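Long-range contact in polyhedrin (Simulium ubiquitum cypovirus, PDB 5A9A), which forms the crystalline matrix of the polyhedra, the occlusion bodies of this insect virus, and binds uridine 5'-triphosphate in its crystals: residues I39-D51 against G60-K72. Numbering follows the deposited sequence.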
loop_
_atom_site.group_PDB
_atom_site.type_symbol
_atom_site.label_atom_id
_atom_site.label_comp_id
_atom_site.label_asym_id
_atom_site.label_seq_id
_atom_site.Cartn_x
_atom_site.Cartn_y
_atom_site.Cartn_z
ATOM N N ILE A 39 -17.215 7.368 -4.307
ATOM C CA ILE A 39 -17.630 8.101 -5.496
ATOM C C ILE A 39 -17.511 9.608 -5.286
ATOM O O ILE A 39 -18.158 10.171 -4.401
ATOM C CB ILE A 39 -19.092 7.780 -5.862
ATOM C CG1 ILE A 39 -19.322 6.268 -5.832
ATOM C CG2 ILE A 39 -19.431 8.360 -7.229
ATOM C CD1 ILE A 39 -20.779 5.877 -5.879
ATOM N N PHE A 40 -16.686 10.254 -6.103
ATOM C CA PHE A 40 -16.547 11.704 -6.054
ATOM C C PHE A 40 -17.415 12.359 -7.122
ATOM O O PHE A 40 -17.543 11.840 -8.230
ATOM C CB PHE A 40 -15.088 12.113 -6.260
ATOM C CG PHE A 40 -14.169 11.666 -5.160
ATOM C CD1 PHE A 40 -13.999 12.440 -4.023
ATOM C CD2 PHE A 40 -13.468 10.475 -5.267
ATOM C CE1 PHE A 40 -13.147 12.033 -3.010
ATOM C CE2 PHE A 40 -12.618 10.062 -4.259
ATOM C CZ PHE A 40 -12.456 10.841 -3.129
ATOM N N ILE A 41 -18.008 13.496 -6.777
ATOM C CA ILE A 41 -18.780 14.285 -7.729
ATOM C C ILE A 41 -17.997 15.543 -8.069
ATOM O O ILE A 41 -17.417 16.169 -7.182
ATOM C CB ILE A 41 -20.148 14.690 -7.151
ATOM C CG1 ILE A 41 -20.849 13.473 -6.545
ATOM C CG2 ILE A 41 -21.007 15.329 -8.236
ATOM C CD1 ILE A 41 -22.215 13.779 -5.970
ATOM N N TYR A 42 -17.983 15.916 -9.345
ATOM C CA TYR A 42 -17.164 17.038 -9.795
ATOM C C TYR A 42 -17.975 18.186 -10.386
ATOM O O TYR A 42 -19.190 18.079 -10.569
ATOM C CB TYR A 42 -16.109 16.540 -10.784
ATOM C CG TYR A 42 -15.102 15.640 -10.113
ATOM C CD1 TYR A 42 -15.339 14.277 -9.977
ATOM C CD2 TYR A 42 -13.933 16.159 -9.576
ATOM C CE1 TYR A 42 -14.432 13.454 -9.347
ATOM C CE2 TYR A 42 -13.016 15.344 -8.946
ATOM C CZ TYR A 42 -13.269 13.993 -8.833
ATOM O OH TYR A 42 -12.363 13.179 -8.197
ATOM N N LYS A 43 -17.287 19.288 -10.672
ATOM C CA LYS A 43 -17.935 20.511 -11.122
ATOM C C LYS A 43 -18.480 20.394 -12.541
ATOM O O LYS A 43 -19.198 21.280 -13.000
ATOM C CB LYS A 43 -16.961 21.688 -11.032
ATOM C CG LYS A 43 -16.640 22.120 -9.608
ATOM C CD LYS A 43 -15.475 23.097 -9.580
ATOM C CE LYS A 43 -15.078 23.468 -8.160
ATOM N NZ LYS A 43 -15.871 24.607 -7.619
ATOM N N ASN A 44 -18.136 19.313 -13.234
ATOM C CA ASN A 44 -18.716 19.046 -14.546
ATOM C C ASN A 44 -19.922 18.116 -14.432
ATOM O O ASN A 44 -20.476 17.679 -15.437
ATOM C CB ASN A 44 -17.676 18.457 -15.504
ATOM C CG ASN A 44 -17.114 17.135 -15.021
ATOM O OD1 ASN A 44 -17.524 16.609 -13.985
ATOM N ND2 ASN A 44 -16.176 16.582 -15.783
ATOM N N GLY A 45 -20.317 17.817 -13.198
ATOM C CA GLY A 45 -21.506 17.024 -12.942
ATOM C C GLY A 45 -21.299 15.532 -13.131
ATOM O O GLY A 45 -22.254 14.756 -13.068
ATOM N N SER A 46 -20.054 15.124 -13.361
ATOM C CA SER A 46 -19.749 13.715 -13.588
ATOM C C SER A 46 -19.053 13.103 -12.380
ATOM O O SER A 46 -18.724 13.802 -11.422
ATOM C CB SER A 46 -18.888 13.544 -14.839
ATOM O OG SER A 46 -19.602 13.947 -15.995
ATOM N N TYR A 47 -18.826 11.794 -12.442
ATOM C CA TYR A 47 -18.359 11.042 -11.286
ATOM C C TYR A 47 -17.041 10.322 -11.536
ATOM O O TYR A 47 -16.711 9.969 -12.665
ATOM C CB TYR A 47 -19.420 10.013 -10.887
ATOM C CG TYR A 47 -20.789 10.617 -10.687
ATOM C CD1 TYR A 47 -21.664 10.764 -11.755
ATOM C CD2 TYR A 47 -21.202 11.050 -9.434
ATOM C CE1 TYR A 47 -22.913 11.320 -11.579
ATOM C CE2 TYR A 47 -22.447 11.609 -9.250
ATOM C CZ TYR A 47 -23.300 11.740 -10.325
ATOM O OH TYR A 47 -24.546 12.299 -10.146
ATOM N N ARG A 48 -16.294 10.112 -10.458
ATOM C CA ARG A 48 -15.134 9.235 -10.477
ATOM C C ARG A 48 -15.310 8.223 -9.356
ATOM O O ARG A 48 -15.410 8.599 -8.188
ATOM C CB ARG A 48 -13.844 10.030 -10.282
ATOM C CG ARG A 48 -12.581 9.204 -10.454
ATOM C CD ARG A 48 -11.335 10.059 -10.299
ATOM N NE ARG A 48 -11.245 10.659 -8.970
ATOM C CZ ARG A 48 -10.211 10.524 -8.144
ATOM N NH1 ARG A 48 -9.139 9.827 -8.507
ATOM N NH2 ARG A 48 -10.237 11.111 -6.955
ATOM N N LEU A 49 -15.355 6.945 -9.716
ATOM C CA LEU A 49 -15.693 5.892 -8.765
ATOM C C LEU A 49 -14.513 4.961 -8.523
ATOM O O LEU A 49 -13.925 4.426 -9.463
ATOM C CB LEU A 49 -16.898 5.096 -9.277
ATOM C CG LEU A 49 -17.497 4.053 -8.328
ATOM C CD1 LEU A 49 -18.964 3.829 -8.653
ATOM C CD2 LEU A 49 -16.725 2.742 -8.386
ATOM N N ILE A 50 -14.173 4.766 -7.254
ATOM C CA ILE A 50 -13.087 3.864 -6.889
ATOM C C ILE A 50 -13.631 2.671 -6.116
ATOM O O ILE A 50 -14.205 2.818 -5.038
ATOM C CB ILE A 50 -12.004 4.575 -6.067
ATOM C CG1 ILE A 50 -11.504 5.812 -6.819
ATOM C CG2 ILE A 50 -10.848 3.630 -5.784
ATOM C CD1 ILE A 50 -12.318 7.062 -6.552
ATOM N N ASP A 51 -13.427 1.488 -6.683
ATOM C CA ASP A 51 -14.030 0.262 -6.180
ATOM C C ASP A 51 -13.038 -0.541 -5.339
ATOM O O ASP A 51 -11.980 -0.940 -5.827
ATOM C CB ASP A 51 -14.528 -0.568 -7.368
ATOM C CG ASP A 51 -15.010 -1.949 -6.965
ATOM O OD1 ASP A 51 -15.506 -2.102 -5.833
ATOM O OD2 ASP A 51 -14.892 -2.884 -7.787
ATOM N N GLY A 60 -8.069 2.764 4.067
ATOM C CA GLY A 60 -7.293 3.454 3.061
ATOM C C GLY A 60 -7.528 4.942 3.174
ATOM O O GLY A 60 -8.141 5.413 4.134
ATOM N N TYR A 61 -7.051 5.685 2.185
ATOM C CA TYR A 61 -7.142 7.131 2.234
ATOM C C TYR A 61 -7.041 7.728 0.846
ATOM O O TYR A 61 -6.640 7.065 -0.110
ATOM C CB TYR A 61 -5.997 7.690 3.077
ATOM C CG TYR A 61 -4.648 7.469 2.428
ATOM C CD1 TYR A 61 -3.994 6.251 2.546
ATOM C CD2 TYR A 61 -4.042 8.469 1.683
ATOM C CE1 TYR A 61 -2.770 6.038 1.948
ATOM C CE2 TYR A 61 -2.815 8.267 1.083
ATOM C CZ TYR A 61 -2.184 7.049 1.219
ATOM O OH TYR A 61 -0.962 6.838 0.622
ATOM N N PHE A 62 -7.417 8.996 0.756
ATOM C CA PHE A 62 -7.103 9.817 -0.395
ATOM C C PHE A 62 -6.388 11.041 0.140
ATOM O O PHE A 62 -6.987 11.824 0.875
ATOM C CB PHE A 62 -8.381 10.250 -1.116
ATOM C CG PHE A 62 -9.062 9.143 -1.867
ATOM C CD1 PHE A 62 -9.738 8.140 -1.191
ATOM C CD2 PHE A 62 -9.034 9.112 -3.250
ATOM C CE1 PHE A 62 -10.369 7.124 -1.882
ATOM C CE2 PHE A 62 -9.666 8.099 -3.947
ATOM C CZ PHE A 62 -10.330 7.102 -3.261
ATOM N N ASN A 63 -5.112 11.209 -0.192
ATOM C CA ASN A 63 -4.426 12.440 0.179
ATOM C C ASN A 63 -4.995 13.545 -0.692
ATOM O O ASN A 63 -5.801 13.267 -1.578
ATOM C CB ASN A 63 -2.906 12.319 0.033
ATOM C CG ASN A 63 -2.457 12.088 -1.403
ATOM O OD1 ASN A 63 -3.101 12.528 -2.355
ATOM N ND2 ASN A 63 -1.334 11.399 -1.559
ATOM N N TRP A 64 -4.600 14.790 -0.451
ATOM C CA TRP A 64 -5.220 15.900 -1.162
ATOM C C TRP A 64 -5.153 15.700 -2.675
ATOM O O TRP A 64 -6.150 15.863 -3.375
ATOM C CB TRP A 64 -4.573 17.234 -0.791
ATOM C CG TRP A 64 -5.239 18.377 -1.478
ATOM C CD1 TRP A 64 -6.298 19.099 -1.022
ATOM C CD2 TRP A 64 -4.913 18.910 -2.766
ATOM N NE1 TRP A 64 -6.651 20.055 -1.941
ATOM C CE2 TRP A 64 -5.815 19.961 -3.021
ATOM C CE3 TRP A 64 -3.944 18.604 -3.726
ATOM C CZ2 TRP A 64 -5.779 20.707 -4.196
ATOM C CZ3 TRP A 64 -3.905 19.351 -4.892
ATOM C CH2 TRP A 64 -4.816 20.391 -5.114
ATOM N N ARG A 65 -3.973 15.344 -3.171
ATOM C CA ARG A 65 -3.766 15.159 -4.603
ATOM C C ARG A 65 -4.670 14.061 -5.154
ATOM O O ARG A 65 -5.153 14.155 -6.282
ATOM C CB ARG A 65 -2.304 14.807 -4.879
ATOM C CG ARG A 65 -1.897 14.920 -6.340
ATOM C CD ARG A 65 -1.847 16.374 -6.793
ATOM N NE ARG A 65 -1.343 16.492 -8.159
ATOM C CZ ARG A 65 -0.258 17.176 -8.515
ATOM N NH1 ARG A 65 0.451 17.844 -7.614
ATOM N NH2 ARG A 65 0.111 17.207 -9.789
ATOM N N ASP A 66 -4.897 13.023 -4.352
ATOM C CA ASP A 66 -5.721 11.892 -4.768
ATOM C C ASP A 66 -7.175 12.286 -5.004
ATOM O O ASP A 66 -7.937 11.521 -5.594
ATOM C CB ASP A 66 -5.669 10.783 -3.711
ATOM C CG ASP A 66 -4.295 10.137 -3.607
ATOM O OD1 ASP A 66 -3.581 10.097 -4.628
ATOM O OD2 ASP A 66 -3.932 9.666 -2.508
ATOM N N MET A 67 -7.559 13.472 -4.543
ATOM C CA MET A 67 -8.944 13.918 -4.646
ATOM C C MET A 67 -9.281 14.384 -6.057
ATOM O O MET A 67 -10.446 14.377 -6.455
ATOM C CB MET A 67 -9.212 15.068 -3.665
ATOM C CG MET A 67 -8.956 14.736 -2.196
ATOM S SD MET A 67 -10.189 13.647 -1.444
ATOM C CE MET A 67 -11.568 14.773 -1.222
ATOM N N LEU A 68 -8.262 14.785 -6.813
ATOM C CA LEU A 68 -8.485 15.448 -8.094
ATOM C C LEU A 68 -9.044 14.516 -9.171
ATOM O O LEU A 68 -8.838 13.301 -9.145
ATOM C CB LEU A 68 -7.200 16.112 -8.592
ATOM C CG LEU A 68 -6.564 17.118 -7.630
ATOM C CD1 LEU A 68 -5.402 17.826 -8.307
ATOM C CD2 LEU A 68 -7.586 18.131 -7.131
ATOM N N TYR A 69 -9.745 15.124 -10.122
ATOM C CA TYR A 69 -10.479 14.418 -11.163
ATOM C C TYR A 69 -9.596 13.518 -12.031
ATOM O O TYR A 69 -9.872 12.327 -12.180
ATOM C CB TYR A 69 -11.190 15.449 -12.041
ATOM C CG TYR A 69 -12.186 14.872 -13.020
ATOM C CD1 TYR A 69 -13.231 14.067 -12.589
ATOM C CD2 TYR A 69 -12.095 15.156 -14.375
ATOM C CE1 TYR A 69 -14.152 13.555 -13.481
ATOM C CE2 TYR A 69 -13.007 14.643 -15.276
ATOM C CZ TYR A 69 -14.036 13.845 -14.822
ATOM O OH TYR A 69 -14.947 13.332 -15.715
ATOM N N MET A 70 -8.540 14.086 -12.607
ATOM C CA MET A 70 -7.689 13.337 -13.528
ATOM C C MET A 70 -6.206 13.598 -13.287
ATOM O O MET A 70 -5.417 12.662 -13.161
ATOM C CB MET A 70 -8.055 13.678 -14.974
ATOM C CG MET A 70 -9.430 13.180 -15.376
ATOM S SD MET A 70 -9.634 13.009 -17.157
ATOM C CE MET A 70 -10.847 11.693 -17.210
ATOM N N ASP A 71 -5.829 14.869 -13.232
ATOM C CA ASP A 71 -4.445 15.233 -12.969
ATOM C C ASP A 71 -3.542 14.761 -14.110
ATOM O O ASP A 71 -2.573 14.033 -13.888
ATOM C CB ASP A 71 -3.990 14.617 -11.644
ATOM C CG ASP A 71 -3.033 15.510 -10.879
ATOM O OD1 ASP A 71 -2.500 16.472 -11.471
ATOM O OD2 ASP A 71 -2.814 15.244 -9.681
ATOM N N LYS A 72 -3.868 15.178 -15.330
ATOM C CA LYS A 72 -3.077 14.828 -16.504
ATOM C C LYS A 72 -1.795 15.652 -16.565
ATOM O O LYS A 72 -1.708 16.718 -15.954
ATOM C CB LYS A 72 -3.880 15.075 -17.780
ATOM C CG LYS A 72 -4.856 13.973 -18.159
ATOM C CD LYS A 72 -5.806 14.452 -19.251
ATOM C CE LYS A 72 -5.089 15.335 -20.269
ATOM N NZ LYS A 72 -6.024 15.964 -21.241
HETATM O O HOH W 1 -16.365 11.347 -14.901
HETATM O O HOH W 2 -7.115 8.988 -6.857
#
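Arg48 reaches from its strand to the backbone carbonyls of Asp66, Met67 and Leu68. Its NH2 donates to Asp66 O (2.7 Å) from within the carbonyl plane, and a water bridges Arg48 NH1 to the same oxygen. CG lies anti to the backbone N (chi1 -173°), and the chain then bends at chi3, turning one guanidinium face to Leu68 O. Within the hairpin, Arg48 NE gives its N-H to Tyr42 OH (2.9 Å). That hydroxyl in turn donates a hydrogen bond to Met67 O at 2.9 Å, so one phenol oxygen links the arginine to this loop. Tyr69 lays its CD1 edge over the centre of the Tyr42 ring in a T-shaped pair, with centroids 4.6 Å apart, while its CB makes a CH-pi contact with the same ring. At the hairpin tip, Tyr69 OH receives a weak bond from Asn44 ND2 (3.5 Å) and shares a water with Tyr47 O; Asn44 OD1 closes an Asx turn on Ser46 N. Deeper in, Phe40 presents its edge to the face of Phe62, Ile50 CD1 reaches Phe62 CZ, and Met67 CE meets Phe40 CE1 at 3.6 Å. Tyr207 of strand 201-208 bonds Tyr69 O, and Glu101, a UTP-binding residue, holds the amides of Met70 and Asp71. The arrangement is a beta hairpin with a type I turn, packed against the end of strand 57-62 and the loop that follows it, beside the nucleotide pocket of the cypovirus polyhedrin fold.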